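Local coordinates for hypothetical protein (Nostoc punctiforme, PDB 2O62) that is of unknown function but folds into two antiparallel beta domains of the calycin clan, which could hold a small ligand inside a barrel, at residues T166-Q171 / D244-M249; I170-D173 / R177-Q180. All blocks are in the same frame, centred on the assembly; numbering follows the deposited sequence.

Contact 1: residues T166-Q171 / D244-M249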
# COMPACT_ATOMS: atom_id res chain seq x y z
N THR A 166 -16.49 5.37 4.33
CA THR A 166 -15.36 5.75 5.16
C THR A 166 -15.41 7.22 5.46
O THR A 166 -15.88 8.00 4.64
CB THR A 166 -14.04 5.45 4.50
OG1 THR A 166 -13.86 6.26 3.33
CG2 THR A 166 -13.97 3.99 4.11
N THR A 167 -14.88 7.56 6.63
CA THR A 167 -14.66 8.91 7.09
C THR A 167 -13.27 8.92 7.75
O THR A 167 -12.90 7.99 8.48
CB THR A 167 -15.74 9.31 8.14
OG1 THR A 167 -17.05 9.33 7.51
CG2 THR A 167 -15.48 10.68 8.69
N LEU A 168 -12.50 9.96 7.53
CA LEU A 168 -11.25 10.14 8.24
C LEU A 168 -11.15 11.60 8.62
O LEU A 168 -11.26 12.47 7.76
CB LEU A 168 -10.12 9.73 7.30
CG LEU A 168 -8.66 9.97 7.65
CD1 LEU A 168 -8.38 9.39 8.97
CD2 LEU A 168 -7.84 9.21 6.57
N LYS A 169 -11.01 11.87 9.91
CA LYS A 169 -10.82 13.23 10.43
C LYS A 169 -9.46 13.28 11.11
O LYS A 169 -9.14 12.39 11.90
CB LYS A 169 -11.92 13.60 11.44
CG LYS A 169 -13.34 13.32 10.93
CD LYS A 169 -14.45 13.77 11.86
CE LYS A 169 -15.82 13.70 11.15
NZ LYS A 169 -16.95 14.25 12.00
N ILE A 170 -8.66 14.29 10.79
CA ILE A 170 -7.33 14.42 11.33
C ILE A 170 -7.17 15.87 11.76
O ILE A 170 -7.35 16.78 10.96
CB ILE A 170 -6.25 14.02 10.28
CG1 ILE A 170 -6.54 12.61 9.81
CG2 ILE A 170 -4.86 14.08 10.88
CD1 ILE A 170 -5.59 12.13 8.74
N GLN A 171 -6.91 16.09 13.04
CA GLN A 171 -6.71 17.43 13.52
C GLN A 171 -5.59 17.46 14.56
O GLN A 171 -5.37 16.47 15.26
CB GLN A 171 -8.01 17.99 14.11
CG GLN A 171 -9.25 17.94 13.14
CD GLN A 171 -9.28 18.94 11.89
OE1 GLN A 171 -8.36 19.75 11.60
NE2 GLN A 171 -10.40 18.86 11.16
N ASP A 244 -6.76 16.76 -2.89
CA ASP A 244 -8.11 16.45 -2.37
C ASP A 244 -8.55 15.02 -2.69
O ASP A 244 -9.73 14.69 -2.60
CB ASP A 244 -9.12 17.45 -2.93
CG ASP A 244 -9.08 17.52 -4.47
OD1 ASP A 244 -8.39 16.67 -5.15
OD2 ASP A 244 -9.72 18.45 -5.00
N LEU A 245 -7.60 14.17 -3.04
CA LEU A 245 -7.88 12.78 -3.36
C LEU A 245 -6.81 11.84 -2.78
O LEU A 245 -5.61 11.96 -3.10
CB LEU A 245 -7.97 12.58 -4.88
CG LEU A 245 -8.26 11.15 -5.35
CD1 LEU A 245 -9.64 10.72 -4.97
CD2 LEU A 245 -8.01 11.04 -6.89
N ARG A 246 -7.23 10.88 -1.95
CA ARG A 246 -6.31 9.95 -1.33
C ARG A 246 -6.86 8.55 -1.41
O ARG A 246 -8.08 8.34 -1.27
CB ARG A 246 -6.13 10.30 0.13
CG ARG A 246 -5.09 9.46 0.86
CD ARG A 246 -4.30 10.31 1.85
NE ARG A 246 -3.33 9.54 2.66
CZ ARG A 246 -3.52 9.16 3.91
NH1 ARG A 246 -4.68 9.34 4.52
NH2 ARG A 246 -2.53 8.53 4.57
N GLN A 247 -5.98 7.60 -1.65
CA GLN A 247 -6.35 6.22 -1.51
C GLN A 247 -5.58 5.60 -0.37
O GLN A 247 -4.45 5.98 -0.10
CB GLN A 247 -6.13 5.41 -2.81
CG GLN A 247 -7.14 5.71 -3.88
CD GLN A 247 -7.07 4.80 -5.06
OE1 GLN A 247 -6.00 4.43 -5.49
NE2 GLN A 247 -8.24 4.37 -5.55
N ARG A 248 -6.20 4.64 0.28
CA ARG A 248 -5.53 3.81 1.29
C ARG A 248 -5.77 2.33 0.94
O ARG A 248 -6.86 1.96 0.50
CB ARG A 248 -6.05 4.12 2.67
CG ARG A 248 -5.74 5.55 3.10
CD ARG A 248 -6.20 5.81 4.50
NE ARG A 248 -7.66 6.05 4.60
CZ ARG A 248 -8.53 5.24 5.25
NH1 ARG A 248 -8.13 4.15 5.88
NH2 ARG A 248 -9.81 5.55 5.30
N MSE A 249 -4.76 1.49 1.15
CA MSE A 249 -4.91 0.07 0.90
C MSE A 249 -4.47 -0.72 2.13
O MSE A 249 -3.48 -0.41 2.74
CB MSE A 249 -4.16 -0.38 -0.36
CG MSE A 249 -4.55 -1.71 -0.81
SE MSE A 249 -3.52 -2.55 -2.28
CE MSE A 249 -3.91 -1.31 -3.58

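Contact 2: residues I170-D173 / R177-Q180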
# COMPACT_ATOMS: atom_id res chain seq x y z
N ILE A 170 -8.66 14.29 10.79
CA ILE A 170 -7.33 14.42 11.33
C ILE A 170 -7.17 15.87 11.76
O ILE A 170 -7.35 16.78 10.96
CB ILE A 170 -6.25 14.02 10.28
CG1 ILE A 170 -6.54 12.61 9.81
CG2 ILE A 170 -4.86 14.08 10.88
CD1 ILE A 170 -5.59 12.13 8.74
N GLN A 171 -6.91 16.09 13.04
CA GLN A 171 -6.71 17.43 13.52
C GLN A 171 -5.59 17.46 14.56
O GLN A 171 -5.37 16.47 15.26
CB GLN A 171 -8.01 17.99 14.11
CG GLN A 171 -9.25 17.94 13.14
CD GLN A 171 -9.28 18.94 11.89
OE1 GLN A 171 -8.36 19.75 11.60
NE2 GLN A 171 -10.40 18.86 11.16
N LEU A 172 -4.92 18.61 14.67
CA LEU A 172 -3.96 18.82 15.72
C LEU A 172 -4.76 19.22 16.94
O LEU A 172 -5.74 19.97 16.80
CB LEU A 172 -2.97 19.94 15.37
CG LEU A 172 -2.12 19.65 14.13
CD1 LEU A 172 -1.22 20.85 13.80
CD2 LEU A 172 -1.29 18.40 14.33
N ASP A 173 -4.40 18.69 18.11
CA ASP A 173 -4.94 19.19 19.37
C ASP A 173 -3.96 20.25 19.89
O ASP A 173 -3.13 20.73 19.13
CB ASP A 173 -5.24 18.06 20.37
CG ASP A 173 -3.99 17.42 20.96
OD1 ASP A 173 -2.90 18.06 20.93
OD2 ASP A 173 -4.12 16.27 21.45
N ARG A 177 -0.47 17.42 19.55
CA ARG A 177 -0.61 16.02 19.19
C ARG A 177 -1.65 15.91 18.10
O ARG A 177 -2.39 16.84 17.82
CB ARG A 177 -1.03 15.21 20.42
CG ARG A 177 0.01 15.26 21.57
CD ARG A 177 -0.42 14.37 22.75
NE ARG A 177 -1.82 14.63 23.11
CZ ARG A 177 -2.25 15.29 24.19
NH1 ARG A 177 -1.41 15.78 25.10
NH2 ARG A 177 -3.56 15.45 24.36
N LEU A 178 -1.65 14.77 17.45
CA LEU A 178 -2.55 14.49 16.35
C LEU A 178 -3.75 13.72 16.92
O LEU A 178 -3.58 12.85 17.76
CB LEU A 178 -1.81 13.70 15.28
CG LEU A 178 -2.48 13.70 13.92
CD1 LEU A 178 -2.24 15.05 13.22
CD2 LEU A 178 -2.04 12.54 13.03
N MSE A 179 -4.95 14.13 16.53
CA MSE A 179 -6.19 13.40 16.82
C MSE A 179 -6.66 12.84 15.49
O MSE A 179 -6.80 13.59 14.54
CB MSE A 179 -7.22 14.40 17.36
CG MSE A 179 -8.49 13.82 18.00
SE MSE A 179 -9.94 13.22 16.79
CE MSE A 179 -9.99 14.53 15.25
N GLN A 180 -6.87 11.54 15.42
CA GLN A 180 -7.37 10.88 14.21
C GLN A 180 -8.60 10.05 14.56
O GLN A 180 -8.55 9.25 15.50
CB GLN A 180 -6.36 9.97 13.56
CG GLN A 180 -6.91 9.38 12.26
CD GLN A 180 -5.91 8.57 11.51
OE1 GLN A 180 -4.72 8.88 11.51
NE2 GLN A 180 -6.37 7.53 10.80

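Contact 1: residues T166-Q171 / D244-M249
Inside the closed antiparallel barrel of the C-terminal calycin-type domain, L168 on strand 162-172 meets R246 and R248 on strand 245-253 across the interior. The short strand segments approach no closer than 11.1 Å between axes and run at 109° to each other, so side chains alone bridge the gap, and no hydrogen bond links the two segments. One methyl of L168 does most of the touching: CD2 lies 3.8 Å from R246 NH1, at the edge of that guanidinium and in its plane, and 3.7 Å from R248 NE, which it approaches obliquely. CG of L168 stands anti to the backbone N (chi1 172°), which carries the methyl inward to face both arginines. The polar ends are held from outside the two segments: R248 NH1 and NH2 form salt bridges with E236 and E267, whereas R246 NH2 bonds to the hydroxyl of S220 and to a bound glycerol, both neutral. Buried guanidiniums held in this way probably keep fixed positions. CG of R248 sits over one face of the R246 guanidinium, offset toward its rim. Nearer the start of 166-171, T166 CB comes within 4.3 Å of R248 NH2, at the edge of the R248 guanidinium.

Contact 2: residues I170-D173 / R177-Q180
Q171 and M179 form the hydrogen-bonded pair at the centre of this antiparallel hairpin end, joined by Q171 N to M179 O (2.9 Å) and by M179 N to Q171 O (2.7 Å), the latter almost straight at 171°. A third backbone bond, D173 N to R177 O at 2.7 Å, carries the pairing up to the turn. The tight part is the apolar packing of the buried I170 and L178, where L178 CD1 lies 3.6 Å from I170 CG2 and L143 and L144 add to the cover over I170. L172 extends this packing to the solvent-exposed rim, its CD2 3.7 Å from the same L178 CD1. I170 and Q180 lie side by side, pointing the same way. The other face is looser: the selenomethionine M179 turns its CE back to 4.1 Å from Q171 CG, and the amide of Q171 leads away. At the exposed turn, D173 OD2 makes a salt bridge to R177 NH2 (3.1 Å), with the carboxylate and guanidinium planes 84° apart; chi1 of 72° swings the carboxylate across to the arginine. Replacing D173 with an alanine would probably leave the R177 guanidinium without this charge partner and freer to turn. Two antiparallel neighbours joined by a short turn make this a beta hairpin between successive strands of an up-and-down barrel.

Both contacts start from strand 162-172 and share I170 and Q171, but they use it differently: contact 1 looks across the barrel from its inner face, whereas contact 2 pairs the backbone of its end with the next strand, 178-184. Their centres lie 14 Å apart. They meet in a packing contact, Q180 NE2 3.3 Å from L168 CD1, the methyl of that leucine not turned to the arginines, while that NE2 is hydrogen-bonded to T182 OG1. Each also has a polar side chain bonded to bound glycerol, R246 through NH2 and Q180 through OE1. Glycerol probably comes from the crystallisation liquor, yet its presence at both contacts is consistent with a polar pocket inside the barrel.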